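Local coordinates for Peptide/nickel transport system substrate-binding protein (Listeria monocytogenes serotype 1/2a, PDB 5KZT) that binds peptides outside the membrane and probably delivers them to a membrane transporter for uptake, at residues A23-A28 / K204-V209; T286-K291 / I367-T372; T309-G314 / P493-S498. All coordinates share one frame; numbering follows the deposited sequence. Where two conformers were deposited one is given.

Contact 1: A23-A28 / K204-V209; sequences ALIPSA and KKWTYV
Ile25 lays its terminal methyl on the indole of Trp206. CD1 sits 3.6 Å from the centroid of the six-membered ring of Trp206 and only 12° off the ring normal, a CH-pi contact over one face. The inner carbon CG1 of Ile25 covers the far end of the same face, 3.7 Å from Trp206 CH2. At the rim of the indole, in its plane, the backbone O of Ala23 approaches Trp206 CH2 at 3.7 Å. Farther out, Leu24 CD1 brushes the start of the Lys204 chain, 4.1 Å from Lys204 CG.

With CG between the backbone N and the carbonyl carbon (chi1 54°), the Trp206 indole lies against the 23-25 part of the loop. Backbone hydrogen bonds hold Trp206 to Val227 of the adjacent strand 224-229, while Val41 of helix 36-45 and Trp199 pack against Ile25. Thus the loop following strand 16-21 is laid on a strand of the same mixed sheet.

The link between the segments is apolar and dispersive. Ala23 O is buried with no hydrogen-bond partner in the model; the C-H edge of the indole, slightly positive, probably offers it a weak electrostatic compensation.

Contact 2: T286-K291 / I367-T372; sequences TVFANK and ITVEFT
Val287 pushes its two methyls at strand 367-372 and meets two side chains that the strand sends out on the same face, Ile367 and Val369. Its CG2 is the leading bump: it lies 3.6 Å from Val369 CG1 and 4.0 Å from Ile367 CG2, dropping into the dip between these alternate residues. The other methyl goes to one side of that dip, where Val287 CG1 runs along the isoleucine chain, 4.1 Å from Ile367 CD1. The Val287 and Ile367 side chains pass alongside each other, pointing opposite ways, rather than meeting end-on.

Phe288 closes the hollow from the Val369 side. Its CE2 comes within 4.0 Å of Val369 CG1, an oblique approach, while Val287 CG2 stands 4.2 Å above the centre of the Phe288 ring. Val369 CG1 therefore fits a notch formed by Val287 CG2 and Phe288 CE2. With CG anti to its own carbonyl carbon (chi1 -64°), Phe288 swings its ring to the strand although its CB does not point there.

A short 3-10 turn, 287-289, presents these two neighbours. Thr286 begins it with an ST turn, its OG1 accepting from Phe288 N at 3.1 Å, and Asn290, just after it, is the N-cap of helix 291-299. Around the patch, Trp355, Leu359 and Leu362 of helix 348-362 pack on Ile367, and the rings of Phe277 and Phe420 meet Phe288.

Between the segments the chemistry is that of branched aliphatic carbons and one phenyl ring, so shape and the exclusion of water probably govern the fit; several polar side chains find partners elsewhere, Asn290 ND2 on Glu361 and Glu370 on Arg281.

Contact 3: T309-G314 / P493-S498; sequences TVLKNG and PLYQRS
Leu311, on the last turn of helix 303-311, rests one methyl on the face of Tyr495. CD1 is 3.5 Å from the ring centroid of Tyr495 and 10° off its normal, a CH-pi contact; Tyr495 CG, lodged between the backbone N and the carbonyl carbon (chi1 67°), turns the ring to receive it.

At Lys312 the chain leaves the helix with positive phi. Asn313 then brings its amide near the strand, but ND2 lies 3.1 Å from Ser498 O at a poor angle for bonding, while its OD1 is hydrogen-bonded to Ser315 OG. Gly314 follows, its C 3.7 Å from Ser498 CB; its positive phi (93°) suits glycine. One water joins this end to the strand, donating to Gln496 O at 2.9 Å and, weakly, to Gly314 O, and bonded also to Ser498 OG at 2.8 Å.

Tyr495 forms a classic beta bulge with Leu494 opposite Phe273 of strand 264-277, and its OH hydrogen-bonds a basic side chain of the bound peptide, on which Leu311 also packs. Leu311 touches Tyr495 of strand 491-503 and also Asn378 of helix 377-393.

In the fold
Contacts 2 and 3 share one mixed sheet: strand 367-374 pairs with 420-425, which pairs with 264-277, which in turn pairs with 491-503. Their centres are 24 Å apart and their nearest atoms about 6 Å, and along the chain their segments alternate. The strand of contact 1, 205-210, belongs to a separate four-stranded sheet, the loop 23-28 following another of its strands, 16-21; the centre of contact 1 is 34 Å from that of contact 2 and 26 Å from that of contact 3. The peptide lies at contact 3, where Tyr495, Arg497 and Leu311 reach it. Arg497 also makes a weak hydrogen bond to Gln36, at the start of the helix after loop 23-28.

Contact 1: A23-A28 / K204-V209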
loop_
_atom_site.group_PDB
_atom_site.type_symbol
_atom_site.label_atom_id
_atom_site.label_comp_id
_atom_site.label_asym_id
_atom_site.label_seq_id
_atom_site.Cartn_x
_atom_site.Cartn_y
_atom_site.Cartn_z
ATOM N N ALA A 23 2.403 -0.428 -13.757
ATOM C CA ALA A 23 3.517 0.452 -13.456
ATOM C C ALA A 23 4.790 -0.346 -13.309
ATOM O O ALA A 23 4.747 -1.523 -12.933
ATOM C CB ALA A 23 3.250 1.215 -12.171
ATOM N N LEU A 24 5.908 0.319 -13.596
ATOM C CA LEU A 24 7.249 -0.207 -13.327
ATOM C C LEU A 24 7.403 -0.376 -11.809
ATOM O O LEU A 24 6.797 0.377 -11.039
ATOM C CB LEU A 24 8.313 0.759 -13.849
ATOM C CG LEU A 24 8.678 0.683 -15.334
ATOM C CD1 LEU A 24 7.487 0.907 -16.234
ATOM C CD2 LEU A 24 9.753 1.721 -15.611
ATOM N N ILE A 25 8.212 -1.344 -11.402
ATOM C CA ILE A 25 8.444 -1.604 -9.978
ATOM C C ILE A 25 9.202 -0.450 -9.320
ATOM O O ILE A 25 10.311 -0.145 -9.737
ATOM C CB ILE A 25 9.253 -2.903 -9.774
ATOM C CG1 ILE A 25 8.481 -4.108 -10.312
ATOM C CG2 ILE A 25 9.590 -3.115 -8.299
ATOM C CD1 ILE A 25 9.358 -5.337 -10.486
ATOM N N PRO A 26 8.619 0.192 -8.279
ATOM C CA PRO A 26 9.347 1.285 -7.633
ATOM C C PRO A 26 10.477 0.810 -6.733
ATOM O O PRO A 26 11.534 1.466 -6.682
ATOM C CB PRO A 26 8.255 2.007 -6.815
ATOM C CG PRO A 26 6.990 1.627 -7.512
ATOM C CD PRO A 26 7.227 0.182 -7.811
ATOM N N SER A 27 10.262 -0.319 -6.060
ATOM C CA SER A 27 11.264 -0.901 -5.161
ATOM C C SER A 27 10.975 -2.366 -4.986
ATOM O O SER A 27 9.817 -2.752 -4.873
ATOM C CB SER A 27 11.211 -0.228 -3.787
ATOM O OG SER A 27 12.054 -0.874 -2.845
ATOM N N ALA A 28 12.032 -3.174 -4.931
ATOM C CA ALA A 28 11.887 -4.561 -4.528
ATOM C C ALA A 28 12.751 -4.871 -3.312
ATOM O O ALA A 28 13.089 -6.020 -3.073
ATOM C CB ALA A 28 12.228 -5.484 -5.682
ATOM N N LYS A 204 10.145 -3.174 -18.345
ATOM C CA LYS A 204 8.696 -3.350 -18.354
ATOM C C LYS A 204 8.227 -4.802 -18.306
ATOM O O LYS A 204 7.040 -5.068 -18.512
ATOM C CB LYS A 204 8.120 -2.660 -19.583
ATOM C CG LYS A 204 8.460 -1.183 -19.649
ATOM C CD LYS A 204 7.612 -0.459 -20.675
ATOM C CE LYS A 204 7.849 -0.987 -22.082
ATOM N NZ LYS A 204 6.959 -0.291 -23.075
ATOM N N LYS A 205 9.150 -5.725 -18.019
ATOM C CA LYS A 205 8.858 -7.138 -17.888
ATOM C C LYS A 205 9.640 -7.714 -16.725
ATOM O O LYS A 205 10.713 -7.215 -16.360
ATOM C CB LYS A 205 9.200 -7.871 -19.191
ATOM C CG LYS A 205 8.317 -7.402 -20.323
ATOM C CD LYS A 205 8.411 -8.203 -21.609
ATOM C CE LYS A 205 7.732 -7.420 -22.723
ATOM N NZ LYS A 205 6.873 -8.289 -23.538
ATOM N N TRP A 206 9.069 -8.726 -16.105
ATOM C CA TRP A 206 9.769 -9.523 -15.126
ATOM C C TRP A 206 9.053 -10.853 -15.000
ATOM O O TRP A 206 7.929 -11.012 -15.499
ATOM C CB TRP A 206 9.866 -8.815 -13.768
ATOM C CG TRP A 206 8.571 -8.343 -13.187
ATOM C CD1 TRP A 206 7.753 -9.039 -12.355
ATOM C CD2 TRP A 206 7.957 -7.051 -13.360
ATOM N NE1 TRP A 206 6.670 -8.280 -12.011
ATOM C CE2 TRP A 206 6.770 -7.054 -12.606
ATOM C CE3 TRP A 206 8.305 -5.898 -14.067
ATOM C CZ2 TRP A 206 5.913 -5.948 -12.538
ATOM C CZ3 TRP A 206 7.462 -4.792 -14.001
ATOM C CH2 TRP A 206 6.270 -4.829 -13.246
ATOM N N THR A 207 9.716 -11.793 -14.324
ATOM C CA THR A 207 9.322 -13.195 -14.318
ATOM C C THR A 207 9.463 -13.803 -12.929
ATOM O O THR A 207 10.436 -13.535 -12.234
ATOM C CB THR A 207 10.213 -14.003 -15.282
ATOM O OG1 THR A 207 10.321 -13.297 -16.510
ATOM C CG2 THR A 207 9.649 -15.378 -15.554
ATOM N N TYR A 208 8.485 -14.620 -12.543
ATOM C CA TYR A 208 8.570 -15.423 -11.341
ATOM C C TYR A 208 8.811 -16.830 -11.805
ATOM O O TYR A 208 8.114 -17.296 -12.712
ATOM C CB TYR A 208 7.265 -15.369 -10.552
ATOM C CG TYR A 208 6.893 -13.992 -10.037
ATOM C CD1 TYR A 208 7.535 -13.447 -8.927
ATOM C CD2 TYR A 208 5.889 -13.231 -10.650
ATOM C CE1 TYR A 208 7.204 -12.202 -8.450
ATOM C CE2 TYR A 208 5.548 -11.976 -10.160
ATOM C CZ TYR A 208 6.209 -11.482 -9.049
ATOM O OH TYR A 208 5.869 -10.256 -8.576
ATOM N N VAL A 209 9.783 -17.513 -11.206
ATOM C CA VAL A 209 10.010 -18.919 -11.526
ATOM C C VAL A 209 9.958 -19.699 -10.233
ATOM O O VAL A 209 10.486 -19.249 -9.219
ATOM C CB VAL A 209 11.349 -19.154 -12.259
ATOM C CG1 VAL A 209 11.483 -20.615 -12.648
ATOM C CG2 VAL A 209 11.414 -18.314 -13.531
#

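Contact 2: T286-K291 / I367-T372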
loop_
_atom_site.group_PDB
_atom_site.type_symbol
_atom_site.label_atom_id
_atom_site.label_comp_id
_atom_site.label_asym_id
_atom_site.label_seq_id
_atom_site.Cartn_x
_atom_site.Cartn_y
_atom_site.Cartn_z
ATOM N N THR A 286 2.739 26.682 0.628
ATOM C CA THR A 286 1.965 26.717 -0.611
ATOM C C THR A 286 0.598 27.322 -0.282
ATOM O O THR A 286 0.269 27.553 0.881
ATOM C CB THR A 286 1.717 25.309 -1.170
ATOM O OG1 THR A 286 0.838 24.610 -0.291
ATOM C CG2 THR A 286 3.023 24.522 -1.332
ATOM N N VAL A 287 -0.226 27.527 -1.299
ATOM C CA VAL A 287 -1.613 27.988 -1.062
ATOM C C VAL A 287 -2.446 27.035 -0.188
ATOM O O VAL A 287 -3.416 27.467 0.458
ATOM C CB VAL A 287 -2.385 28.257 -2.376
ATOM C CG1 VAL A 287 -1.732 29.403 -3.150
ATOM C CG2 VAL A 287 -2.530 26.993 -3.235
ATOM N N PHE A 288 -2.078 25.750 -0.169
ATOM C CA PHE A 288 -2.796 24.770 0.623
ATOM C C PHE A 288 -2.422 24.818 2.099
ATOM O O PHE A 288 -2.976 24.064 2.877
ATOM C CB PHE A 288 -2.606 23.366 0.052
ATOM C CG PHE A 288 -3.174 23.195 -1.319
ATOM C CD1 PHE A 288 -4.521 23.401 -1.547
ATOM C CD2 PHE A 288 -2.376 22.773 -2.377
ATOM C CE1 PHE A 288 -5.054 23.240 -2.806
ATOM C CE2 PHE A 288 -2.906 22.606 -3.643
ATOM C CZ PHE A 288 -4.254 22.829 -3.858
ATOM N N ALA A 289 -1.483 25.687 2.486
ATOM C CA ALA A 289 -1.317 26.051 3.886
ATOM C C ALA A 289 -2.575 26.770 4.424
ATOM O O ALA A 289 -2.810 26.777 5.620
ATOM C CB ALA A 289 -0.070 26.913 4.073
ATOM N N ASN A 290 -3.373 27.352 3.525
ATOM C CA ASN A 290 -4.669 27.962 3.857
ATOM C C ASN A 290 -5.787 26.926 3.827
ATOM O O ASN A 290 -6.048 26.333 2.781
ATOM C CB ASN A 290 -4.986 29.082 2.872
ATOM C CG ASN A 290 -6.273 29.811 3.214
ATOM O OD1 ASN A 290 -7.359 29.278 3.017
ATOM N ND2 ASN A 290 -6.154 31.021 3.730
ATOM N N LYS A 291 -6.464 26.756 4.964
ATOM C CA LYS A 291 -7.496 25.736 5.129
ATOM C C LYS A 291 -8.682 25.979 4.232
ATOM O O LYS A 291 -9.278 25.028 3.721
ATOM C CB LYS A 291 -8.011 25.716 6.562
ATOM C CG LYS A 291 -8.760 24.440 6.933
ATOM C CD LYS A 291 -10.008 24.671 7.753
ATOM C CE LYS A 291 -9.764 25.402 9.055
ATOM N NZ LYS A 291 -9.450 24.468 10.172
ATOM N N ILE A 367 -5.160 31.723 -8.671
ATOM C CA ILE A 367 -4.196 30.748 -8.135
ATOM C C ILE A 367 -3.947 29.728 -9.240
ATOM O O ILE A 367 -4.905 29.280 -9.881
ATOM C CB ILE A 367 -4.749 30.036 -6.869
ATOM C CG1 ILE A 367 -4.648 30.950 -5.640
ATOM C CG2 ILE A 367 -4.010 28.723 -6.584
ATOM C CD1 ILE A 367 -5.431 30.478 -4.426
ATOM N N THR A 368 -2.670 29.395 -9.473
ATOM C CA THR A 368 -2.264 28.221 -10.281
ATOM C C THR A 368 -1.681 27.164 -9.368
ATOM O O THR A 368 -0.832 27.471 -8.542
ATOM C CB THR A 368 -1.197 28.584 -11.336
ATOM O OG1 THR A 368 -1.715 29.600 -12.199
ATOM C CG2 THR A 368 -0.809 27.363 -12.193
ATOM N N VAL A 369 -2.140 25.923 -9.508
ATOM C CA VAL A 369 -1.533 24.798 -8.815
ATOM C C VAL A 369 -1.421 23.618 -9.753
ATOM O O VAL A 369 -2.227 23.475 -10.672
ATOM C CB VAL A 369 -2.309 24.381 -7.539
ATOM C CG1 VAL A 369 -2.053 25.379 -6.417
ATOM C CG2 VAL A 369 -3.800 24.195 -7.812
ATOM N N GLU A 370 -0.426 22.765 -9.490
ATOM C CA GLU A 370 -0.160 21.579 -10.295
ATOM C C GLU A 370 -0.699 20.337 -9.579
ATOM O O GLU A 370 -0.390 20.115 -8.406
ATOM C CB GLU A 370 1.345 21.509 -10.570
ATOM C CG GLU A 370 1.994 20.164 -10.884
ATOM C CD GLU A 370 3.499 20.223 -10.563
ATOM O OE1 GLU A 370 3.969 19.729 -9.462
ATOM O OE2 GLU A 370 4.202 20.825 -11.410
ATOM N N PHE A 371 -1.507 19.551 -10.295
ATOM C CA PHE A 371 -2.083 18.321 -9.779
ATOM C C PHE A 371 -1.246 17.135 -10.277
ATOM O O PHE A 371 -1.127 16.933 -11.493
ATOM C CB PHE A 371 -3.529 18.194 -10.257
ATOM C CG PHE A 371 -4.259 17.036 -9.654
ATOM C CD1 PHE A 371 -4.454 16.960 -8.281
ATOM C CD2 PHE A 371 -4.739 16.006 -10.451
ATOM C CE1 PHE A 371 -5.121 15.877 -7.713
ATOM C CE2 PHE A 371 -5.399 14.916 -9.890
ATOM C CZ PHE A 371 -5.596 14.852 -8.517
ATOM N N THR A 372 -0.678 16.359 -9.355
ATOM C CA THR A 372 0.082 15.163 -9.729
ATOM C C THR A 372 -0.740 13.863 -9.647
ATOM O O THR A 372 -1.376 13.575 -8.634
ATOM C CB THR A 372 1.361 15.018 -8.896
ATOM O OG1 THR A 372 2.207 16.145 -9.126
ATOM C CG2 THR A 372 2.140 13.773 -9.288
#

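Contact 3: T309-G314 / P493-S498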
loop_
_atom_site.group_PDB
_atom_site.type_symbol
_atom_site.label_atom_id
_atom_site.label_comp_id
_atom_site.label_asym_id
_atom_site.label_seq_id
_atom_site.Cartn_x
_atom_site.Cartn_y
_atom_site.Cartn_z
ATOM N N THR A 309 -18.060 8.019 -14.182
ATOM C CA THR A 309 -17.522 8.460 -15.466
ATOM C C THR A 309 -16.122 7.924 -15.692
ATOM O O THR A 309 -15.842 7.337 -16.730
ATOM C CB THR A 309 -17.484 10.007 -15.521
ATOM O OG1 THR A 309 -18.806 10.502 -15.270
ATOM C CG2 THR A 309 -16.978 10.524 -16.882
ATOM N N VAL A 310 -15.242 8.140 -14.728
ATOM C CA VAL A 310 -13.830 7.776 -14.883
ATOM C C VAL A 310 -13.545 6.302 -14.581
ATOM O O VAL A 310 -12.771 5.684 -15.297
ATOM C CB VAL A 310 -12.933 8.687 -14.019
ATOM C CG1 VAL A 310 -11.473 8.227 -14.041
ATOM C CG2 VAL A 310 -13.073 10.132 -14.482
ATOM N N LEU A 311 -14.153 5.755 -13.535
ATOM C CA LEU A 311 -13.825 4.403 -13.061
ATOM C C LEU A 311 -14.714 3.299 -13.636
ATOM O O LEU A 311 -14.227 2.392 -14.303
ATOM C CB LEU A 311 -13.856 4.372 -11.533
ATOM C CG LEU A 311 -12.800 5.279 -10.879
ATOM C CD1 LEU A 311 -12.947 5.257 -9.375
ATOM C CD2 LEU A 311 -11.382 4.884 -11.262
ATOM N N LYS A 312 -16.011 3.379 -13.368
ATOM C CA LYS A 312 -17.000 2.441 -13.921
ATOM C C LYS A 312 -16.642 0.977 -13.671
ATOM O O LYS A 312 -16.826 0.130 -14.556
ATOM C CB LYS A 312 -17.182 2.673 -15.430
ATOM C CG LYS A 312 -17.733 4.046 -15.802
ATOM C CD LYS A 312 -18.164 4.046 -17.267
ATOM C CE LYS A 312 -18.837 5.343 -17.652
ATOM N NZ LYS A 312 -19.083 5.441 -19.112
ATOM N N ASN A 313 -16.131 0.683 -12.479
ATOM C CA ASN A 313 -15.510 -0.610 -12.217
ATOM C C ASN A 313 -15.903 -1.185 -10.870
ATOM O O ASN A 313 -15.210 -2.055 -10.345
ATOM C CB ASN A 313 -13.975 -0.473 -12.316
ATOM C CG ASN A 313 -13.393 0.470 -11.279
ATOM O OD1 ASN A 313 -14.094 0.954 -10.398
ATOM N ND2 ASN A 313 -12.094 0.741 -11.384
ATOM N N GLY A 314 -17.009 -0.698 -10.310
ATOM C CA GLY A 314 -17.407 -1.043 -8.950
ATOM C C GLY A 314 -16.924 -0.085 -7.877
ATOM O O GLY A 314 -17.358 -0.188 -6.721
ATOM N N PRO A 493 -10.759 12.337 0.858
ATOM C CA PRO A 493 -11.176 11.070 0.253
ATOM C C PRO A 493 -12.047 11.280 -0.996
ATOM O O PRO A 493 -12.943 12.121 -0.988
ATOM C CB PRO A 493 -11.942 10.392 1.371
ATOM C CG PRO A 493 -11.246 10.888 2.606
ATOM C CD PRO A 493 -10.971 12.333 2.315
ATOM N N LEU A 494 -11.759 10.516 -2.047
ATOM C CA LEU A 494 -12.467 10.641 -3.312
ATOM C C LEU A 494 -13.260 9.379 -3.590
ATOM O O LEU A 494 -14.458 9.465 -3.827
ATOM C CB LEU A 494 -11.489 10.928 -4.455
ATOM C CG LEU A 494 -11.760 12.235 -5.199
ATOM C CD1 LEU A 494 -10.599 12.623 -6.092
ATOM C CD2 LEU A 494 -13.060 12.131 -5.998
ATOM N N TYR A 495 -12.593 8.223 -3.566
ATOM C CA TYR A 495 -13.261 6.932 -3.791
ATOM C C TYR A 495 -12.667 5.755 -3.047
ATOM O O TYR A 495 -11.493 5.759 -2.665
ATOM C CB TYR A 495 -13.334 6.626 -5.290
ATOM C CG TYR A 495 -12.014 6.350 -6.019
ATOM C CD1 TYR A 495 -11.288 7.377 -6.618
ATOM C CD2 TYR A 495 -11.534 5.055 -6.163
ATOM C CE1 TYR A 495 -10.120 7.125 -7.316
ATOM C CE2 TYR A 495 -10.369 4.794 -6.862
ATOM C CZ TYR A 495 -9.661 5.823 -7.435
ATOM O OH TYR A 495 -8.485 5.560 -8.127
ATOM N N GLN A 496 -13.515 4.748 -2.857
ATOM C CA GLN A 496 -13.129 3.468 -2.294
ATOM C C GLN A 496 -12.922 2.564 -3.493
ATOM O O GLN A 496 -13.846 2.383 -4.304
ATOM C CB GLN A 496 -14.242 2.903 -1.421
ATOM C CG GLN A 496 -14.729 3.848 -0.342
ATOM C CD GLN A 496 -15.887 3.264 0.435
ATOM O OE1 GLN A 496 -15.722 2.228 1.094
ATOM N NE2 GLN A 496 -17.077 3.890 0.336
ATOM N N ARG A 497 -11.734 1.996 -3.620
ATOM C CA ARG A 497 -11.341 1.379 -4.883
ATOM C C ARG A 497 -11.819 -0.058 -5.041
ATOM O O ARG A 497 -11.654 -0.882 -4.144
ATOM C CB ARG A 497 -9.826 1.428 -5.031
ATOM C CG ARG A 497 -9.320 1.294 -6.456
ATOM C CD ARG A 497 -8.575 0.017 -6.702
ATOM N NE ARG A 497 -7.206 -0.020 -6.203
ATOM C CZ ARG A 497 -6.097 0.363 -6.868
ATOM N NH1 ARG A 497 -4.919 0.249 -6.275
ATOM N NH2 ARG A 497 -6.132 0.885 -8.092
ATOM N N SER A 498 -12.432 -0.329 -6.188
ATOM C CA SER A 498 -12.543 -1.688 -6.728
ATOM C C SER A 498 -11.841 -1.710 -8.081
ATOM O O SER A 498 -11.635 -0.657 -8.690
ATOM C CB SER A 498 -14.005 -2.124 -6.864
ATOM O OG SER A 498 -14.568 -2.454 -5.601
HETATM O O HOH W 1 -15.297 -0.174 -4.088
#